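Local coordinates for lipoprotein LpqN (Mycobacterium tuberculosis, PDB 6E5F) that supports cell envelope biogenesis, binds a lauryl trehaloside, and may connect MmpL transporters with periplasmic proteins, at residues A62-I65 with R66-I70; P74-H77 with G78-G81; A205-D208 with E209-T212. All coordinates share one frame; numbering follows the deposited sequence.

Interaction 1 (A62-I65 with R66-I70); sequences ADYI and RDNHI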
loop_
_atom_site.group_PDB
_atom_site.type_symbol
_atom_site.label_atom_id
_atom_site.label_comp_id
_atom_site.label_asym_id
_atom_site.label_seq_id
_atom_site.Cartn_x
_atom_site.Cartn_y
_atom_site.Cartn_z
ATOM N N ALA A 62 -9.925 -6.128 5.113
ATOM C CA ALA A 62 -10.069 -7.579 5.170
ATOM C C ALA A 62 -11.360 -7.976 5.874
ATOM O O ALA A 62 -12.042 -8.915 5.449
ATOM C CB ALA A 62 -8.862 -8.194 5.876
ATOM N N ASP A 63 -11.708 -7.283 6.960
ATOM C CA ASP A 63 -12.976 -7.551 7.629
ATOM C C ASP A 63 -14.146 -7.268 6.694
ATOM O O ASP A 63 -15.101 -8.052 6.619
ATOM C CB ASP A 63 -13.093 -6.684 8.883
ATOM C CG ASP A 63 -12.033 -7.004 9.928
ATOM O OD1 ASP A 63 -11.636 -8.181 10.046
ATOM O OD2 ASP A 63 -11.608 -6.074 10.641
ATOM N N TYR A 64 -14.084 -6.146 5.976
ATOM C CA TYR A 64 -15.140 -5.783 5.038
ATOM C C TYR A 64 -15.329 -6.862 3.977
ATOM O O TYR A 64 -16.463 -7.235 3.654
ATOM C CB TYR A 64 -14.793 -4.433 4.405
ATOM C CG TYR A 64 -15.701 -4.006 3.283
ATOM C CD1 TYR A 64 -17.053 -3.784 3.501
ATOM C CD2 TYR A 64 -15.204 -3.815 2.002
ATOM C CE1 TYR A 64 -17.888 -3.396 2.467
ATOM C CE2 TYR A 64 -16.026 -3.427 0.971
ATOM C CZ TYR A 64 -17.366 -3.217 1.207
ATOM O OH TYR A 64 -18.179 -2.831 0.163
ATOM N N ILE A 65 -14.227 -7.391 3.441
ATOM C CA ILE A 65 -14.308 -8.455 2.444
ATOM C C ILE A 65 -14.911 -9.713 3.056
ATOM O O ILE A 65 -15.781 -10.361 2.461
ATOM C CB ILE A 65 -12.916 -8.720 1.848
ATOM C CG1 ILE A 65 -12.447 -7.513 1.037
ATOM C CG2 ILE A 65 -12.943 -9.974 0.991
ATOM C CD1 ILE A 65 -10.974 -7.542 0.677
ATOM N N ARG A 66 -14.449 -10.084 4.251
ATOM C CA ARG A 66 -14.915 -11.307 4.894
ATOM C C ARG A 66 -16.409 -11.251 5.189
ATOM O O ARG A 66 -17.106 -12.269 5.097
ATOM C CB ARG A 66 -14.128 -11.526 6.189
ATOM C CG ARG A 66 -14.563 -12.732 7.006
ATOM C CD ARG A 66 -13.989 -12.690 8.421
ATOM N NE ARG A 66 -14.626 -11.657 9.240
ATOM C CZ ARG A 66 -13.987 -10.671 9.871
ATOM N NH1 ARG A 66 -14.681 -9.794 10.585
ATOM N NH2 ARG A 66 -12.665 -10.560 9.810
ATOM N N ASP A 67 -16.921 -10.075 5.541
ATOM C CA ASP A 67 -18.281 -9.941 6.043
ATOM C C ASP A 67 -19.314 -9.725 4.947
ATOM O O ASP A 67 -20.498 -9.569 5.259
ATOM C CB ASP A 67 -18.358 -8.787 7.049
ATOM C CG ASP A 67 -17.602 -9.077 8.331
ATOM O OD1 ASP A 67 -17.378 -10.266 8.634
ATOM O OD2 ASP A 67 -17.232 -8.117 9.036
ATOM N N ASN A 68 -18.908 -9.725 3.682
ATOM C CA ASN A 68 -19.820 -9.454 2.581
ATOM C C ASN A 68 -19.599 -10.480 1.481
ATOM O O ASN A 68 -18.644 -11.259 1.505
ATOM C CB ASN A 68 -19.632 -8.026 2.049
ATOM C CG ASN A 68 -20.075 -6.973 3.045
ATOM O OD1 ASN A 68 -21.262 -6.663 3.148
ATOM N ND2 ASN A 68 -19.123 -6.423 3.795
ATOM N N HIS A 69 -20.513 -10.483 0.509
ATOM C CA HIS A 69 -20.417 -11.384 -0.640
ATOM C C HIS A 69 -19.424 -10.793 -1.638
ATOM O O HIS A 69 -19.770 -10.326 -2.727
ATOM C CB HIS A 69 -21.786 -11.599 -1.264
ATOM C CG HIS A 69 -22.731 -12.354 -0.385
ATOM N ND1 HIS A 69 -24.088 -12.118 -0.375
ATOM C CD2 HIS A 69 -22.513 -13.341 0.516
ATOM C CE1 HIS A 69 -24.665 -12.925 0.496
ATOM N NE2 HIS A 69 -23.731 -13.675 1.051
ATOM N N ILE A 70 -18.160 -10.808 -1.230
ATOM C CA ILE A 70 -17.070 -10.226 -2.000
ATOM C C ILE A 70 -16.012 -11.295 -2.204
ATOM O O ILE A 70 -15.544 -11.909 -1.239
ATOM C CB ILE A 70 -16.459 -9.006 -1.287
ATOM C CG1 ILE A 70 -17.513 -7.907 -1.118
ATOM C CG2 ILE A 70 -15.261 -8.494 -2.068
ATOM C CD1 ILE A 70 -17.074 -6.757 -0.228
HETATM O O HOH W 1 -15.932 -12.762 1.266
#
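Arg-66 reaches back along the last turn of helix 61-66 to Asp-63, and the two side chains run side by side in the same direction. CB of Arg-66 starts 3.4 Å from O of Ala-62. The chain then bends about the CG-CD bond (chi3 71°), which brings the guanidinium back over the backbone of Asp-63. NE and NH1 both make weak bonds to OD1 of Asp-67, within a salt bridge. At the tip, NH2 meets OD1 of Asp-63 at 2.6 Å, on the anti side of the carboxylate. The carboxylate and guanidinium planes are turned 54° apart, and this one pair makes the salt bridge. Asp-63, Arg-66 and Asp-67 form a salt-bridge network. OD2 of Asp-63 takes the backbone N of Thr-60, and OD2 of Asp-67 pairs with Tyr-59 OH.

ND2 of Asn-68 gives a nearly straight bond to O of Tyr-64, 2.8 Å long and in the carbonyl plane. CD1 of Ile-70 lies over one face of the Tyr-64 ring, 4.0 Å from the centroid, a CH-pi contact. The ring's OH goes on to Asp-133 N. This is a helix C-terminus closed by a side-chain amide, where the chain turns into strand 70-74.

Interaction 2 (P74-H77 with G78-G81); sequences PVHH and GDPG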
loop_
_atom_site.group_PDB
_atom_site.type_symbol
_atom_site.label_atom_id
_atom_site.label_comp_id
_atom_site.label_asym_id
_atom_site.label_seq_id
_atom_site.Cartn_x
_atom_site.Cartn_y
_atom_site.Cartn_z
ATOM N N PRO A 74 -5.849 -12.481 -5.868
ATOM C CA PRO A 74 -4.603 -11.736 -6.080
ATOM C C PRO A 74 -4.404 -11.453 -7.559
ATOM O O PRO A 74 -4.799 -12.238 -8.421
ATOM C CB PRO A 74 -3.527 -12.690 -5.551
ATOM C CG PRO A 74 -4.109 -14.036 -5.729
ATOM C CD PRO A 74 -5.587 -13.887 -5.501
ATOM N N VAL A 75 -3.787 -10.314 -7.850
ATOM C CA VAL A 75 -3.531 -9.880 -9.218
ATOM C C VAL A 75 -2.029 -9.739 -9.405
ATOM O O VAL A 75 -1.325 -9.266 -8.506
ATOM C CB VAL A 75 -4.235 -8.539 -9.514
ATOM C CG1 VAL A 75 -4.009 -8.128 -10.955
ATOM C CG2 VAL A 75 -5.717 -8.635 -9.195
ATOM N N HIS A 76 -1.540 -10.143 -10.574
ATOM C CA HIS A 76 -0.127 -10.042 -10.898
ATOM C C HIS A 76 0.038 -9.303 -12.215
ATOM O O HIS A 76 -0.894 -9.207 -13.020
ATOM C CB HIS A 76 0.518 -11.427 -10.935
ATOM C CG HIS A 76 0.360 -12.181 -9.652
ATOM N ND1 HIS A 76 1.072 -11.869 -8.515
ATOM C CD2 HIS A 76 -0.457 -13.207 -9.317
ATOM C CE1 HIS A 76 0.718 -12.686 -7.540
ATOM N NE2 HIS A 76 -0.209 -13.506 -8.000
ATOM N N HIS A 77 1.230 -8.745 -12.413
ATOM C CA HIS A 77 1.518 -8.009 -13.637
ATOM C C HIS A 77 1.207 -8.867 -14.852
ATOM O O HIS A 77 1.601 -10.031 -14.919
ATOM C CB HIS A 77 2.988 -7.588 -13.654
ATOM C CG HIS A 77 3.288 -6.420 -12.769
ATOM N ND1 HIS A 77 3.494 -6.547 -11.411
ATOM C CD2 HIS A 77 3.406 -5.099 -13.046
ATOM C CE1 HIS A 77 3.729 -5.356 -10.892
ATOM N NE2 HIS A 77 3.679 -4.459 -11.860
ATOM N N GLY A 78 0.474 -8.287 -15.799
ATOM C CA GLY A 78 0.134 -8.966 -17.032
ATOM C C GLY A 78 -1.119 -9.809 -16.988
ATOM O O GLY A 78 -1.461 -10.429 -18.007
ATOM N N ASP A 79 -1.816 -9.857 -15.859
ATOM C CA ASP A 79 -3.027 -10.662 -15.774
ATOM C C ASP A 79 -4.088 -10.088 -16.707
ATOM O O ASP A 79 -4.331 -8.874 -16.684
ATOM C CB ASP A 79 -3.575 -10.662 -14.355
ATOM C CG ASP A 79 -2.868 -11.650 -13.447
ATOM O OD1 ASP A 79 -1.975 -12.380 -13.925
ATOM O OD2 ASP A 79 -3.224 -11.693 -12.251
ATOM N N PRO A 80 -4.748 -10.910 -17.518
ATOM C CA PRO A 80 -5.878 -10.407 -18.308
ATOM C C PRO A 80 -6.923 -9.745 -17.421
ATOM O O PRO A 80 -7.227 -10.216 -16.320
ATOM C CB PRO A 80 -6.425 -11.669 -18.978
ATOM C CG PRO A 80 -5.233 -12.551 -19.118
ATOM C CD PRO A 80 -4.394 -12.293 -17.894
ATOM N N GLY A 81 -7.467 -8.631 -17.907
ATOM C CA GLY A 81 -8.519 -7.920 -17.216
ATOM C C GLY A 81 -8.061 -6.988 -16.119
ATOM O O GLY A 81 -8.914 -6.354 -15.477
HETATM O O HOH W 2 0.407 -12.598 -15.093
#
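His-76 to Asp-79 form a type II beta turn, closed by a bond from N of Asp-79 to O of His-76 of 3.1 Å. Gly-78 sits at the third position with positive phi. A CB there would run into O of His-77, which accounts for the glycine.

The side chain of Asp-79 folds back across the mouth of the turn. Its CG lies beside the backbone N and opposite the carbonyl carbon (chi1 -81°), and this brings the carboxylate up to the start of the turn. OD2 accepts the backbone N-H of His-76 at 2.8 Å, in a bond of 164°. The donor comes from above the carboxylate plane, 67° out of it. The two residues are thus joined twice, once through the backbone and once through the carboxylate. OD2 also packs 3.9 Å from CG1 of Val-75. The other oxygen, OD1, receives a bond of 2.7 Å from water 2, which also donates to O of His-77. The water therefore bridges the carboxylate and the central peptide of the turn.

The turn belongs to the surface connection between strand 70-74 of the large antiparallel sheet and the short strand 84-86. Val-75 still pairs through its backbone with Leu-125, and its side chain is buried against strand 120-130. Beyond it the two histidine rings reach the loop between strands 93-96 and 106-109. His-77 stacks on Tyr-104, and its ND1 is hydrogen-bonded to OE2 of Glu-98, while ND1 of His-76 makes a weak bond to O of Pro-103. O of Asp-79 bonds to Ser-82 OG, leading the chain on toward strand 84-86.

Interaction 3 (A205-D208 with E209-T212); sequences ALDD and ETMT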
loop_
_atom_site.group_PDB
_atom_site.type_symbol
_atom_site.label_atom_id
_atom_site.label_comp_id
_atom_site.label_asym_id
_atom_site.label_seq_id
_atom_site.Cartn_x
_atom_site.Cartn_y
_atom_site.Cartn_z
ATOM N N ALA A 205 10.248 1.384 7.285
ATOM C CA ALA A 205 11.666 1.634 7.512
ATOM C C ALA A 205 11.892 1.862 8.997
ATOM O O ALA A 205 10.965 2.178 9.745
ATOM C CB ALA A 205 12.156 2.847 6.714
ATOM N N LEU A 206 13.141 1.688 9.412
ATOM C CA LEU A 206 13.522 2.108 10.753
ATOM C C LEU A 206 13.316 3.610 10.896
ATOM O O LEU A 206 13.442 4.371 9.933
ATOM C CB LEU A 206 14.983 1.753 11.017
ATOM C CG LEU A 206 15.281 0.255 11.144
ATOM C CD1 LEU A 206 16.767 -0.013 10.987
ATOM C CD2 LEU A 206 14.779 -0.281 12.480
ATOM N N ASP A 207 12.984 4.032 12.122
ATOM C CA ASP A 207 12.677 5.432 12.395
ATOM C C ASP A 207 13.724 6.377 11.815
ATOM O O ASP A 207 13.381 7.412 11.234
ATOM C CB ASP A 207 12.567 5.640 13.907
ATOM C CG ASP A 207 12.324 7.092 14.283
ATOM O OD1 ASP A 207 11.220 7.593 13.987
ATOM O OD2 ASP A 207 13.234 7.719 14.866
ATOM N N ASP A 208 15.005 6.038 11.953
ATOM C CA ASP A 208 16.055 6.947 11.515
ATOM C C ASP A 208 16.100 7.119 10.002
ATOM O O ASP A 208 16.775 8.037 9.527
ATOM C CB ASP A 208 17.410 6.478 12.045
ATOM C CG ASP A 208 18.469 7.561 11.980
ATOM O OD1 ASP A 208 18.220 8.671 12.499
ATOM O OD2 ASP A 208 19.555 7.302 11.424
ATOM N N GLU A 209 15.404 6.274 9.236
ATOM C CA GLU A 209 15.360 6.389 7.782
ATOM C C GLU A 209 13.989 6.850 7.287
ATOM O O GLU A 209 13.602 6.585 6.148
ATOM C CB GLU A 209 15.803 5.082 7.124
ATOM C CG GLU A 209 17.293 4.813 7.336
ATOM C CD GLU A 209 17.726 3.411 6.966
ATOM O OE1 GLU A 209 18.456 3.258 5.963
ATOM O OE2 GLU A 209 17.349 2.465 7.688
ATOM N N THR A 210 13.257 7.575 8.134
ATOM C CA THR A 210 11.939 8.069 7.766
ATOM C C THR A 210 11.992 8.936 6.514
ATOM O O THR A 210 11.133 8.816 5.634
ATOM C CB THR A 210 11.349 8.866 8.935
ATOM O OG1 THR A 210 11.058 7.981 10.024
ATOM C CG2 THR A 210 10.079 9.574 8.510
ATOM N N MET A 211 12.989 9.821 6.418
ATOM C CA MET A 211 13.041 10.740 5.285
ATOM C C MET A 211 13.261 10.006 3.970
ATOM O O MET A 211 12.794 10.466 2.922
ATOM C CB MET A 211 14.144 11.777 5.490
ATOM C CG MET A 211 14.140 12.896 4.451
ATOM S SD MET A 211 12.686 13.966 4.552
ATOM C CE MET A 211 12.933 14.707 6.162
ATOM N N THR A 212 13.967 8.872 3.999
ATOM C CA THR A 212 14.137 8.086 2.781
ATOM C C THR A 212 12.792 7.632 2.233
ATOM O O THR A 212 12.558 7.684 1.019
ATOM C CB THR A 212 15.042 6.886 3.060
ATOM O OG1 THR A 212 16.252 7.332 3.679
ATOM C CG2 THR A 212 15.385 6.158 1.767
HETATM O O HOH W 3 15.047 0.772 7.575
HETATM O O HOH W 4 15.228 10.015 8.397
#
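At the junction where strand 195-206 turns into helix 210-223, Thr-210 folds back on Asp-207 and Glu-209 on Leu-206. The link is a short 3-10 segment at Asp-207 and Asp-208. N of Glu-209 bonds to O of Leu-206 at 2.8 Å. O of Asp-207 accepts twice from Thr-210: OG1 donates at 2.7 Å, tilted 18° from the carbonyl plane, and N at 3.1 Å from well above that plane. The hydroxyl can reach because OG1 stands beside its own backbone N (chi1 -68°). Thr-210 OG1 also bonds to Thr-182 OG1, a residue that lines the lauryl trehaloside pocket, and the Thr-210 side chain is about 5 Å from the bound glycolipid.

Glu-209 holds the N-cap position of the helix. Its extended, buried side chain runs alongside Leu-206, with OE2 4.1 Å from CB of that residue. Water 3 donates to OE2 at 2.9 Å and accepts from N of Leu-206. OE1 takes the backbone N of Ala-113, which ties the cap residue to a neighbouring loop. At the helix start, water 4 accepts from N of Met-211 at 3.0 Å and donates to O of Asp-208.

All three contacts are local, each joining consecutive residues where the chain changes element. Interactions 1 and 2 are surface contacts at the two ends of strand 70-74, with centres about 21 Å apart. Interaction 1 ends a helix and interaction 2 leaves the strand through a loop. Interaction 3 is partly buried, lies on the opposite side of the chain's centre from both, and is the one near the glycolipid. On the surface, interaction 1 has a charged network beside an apolar patch, and interaction 2 an aspartate accepting a backbone N-H. Interaction 3 combines backbone bonds with a threonine hydroxyl and the carboxylate of a buried glutamate, both also bonded elsewhere in the fold. Interactions 2 and 3 also contain water bridges.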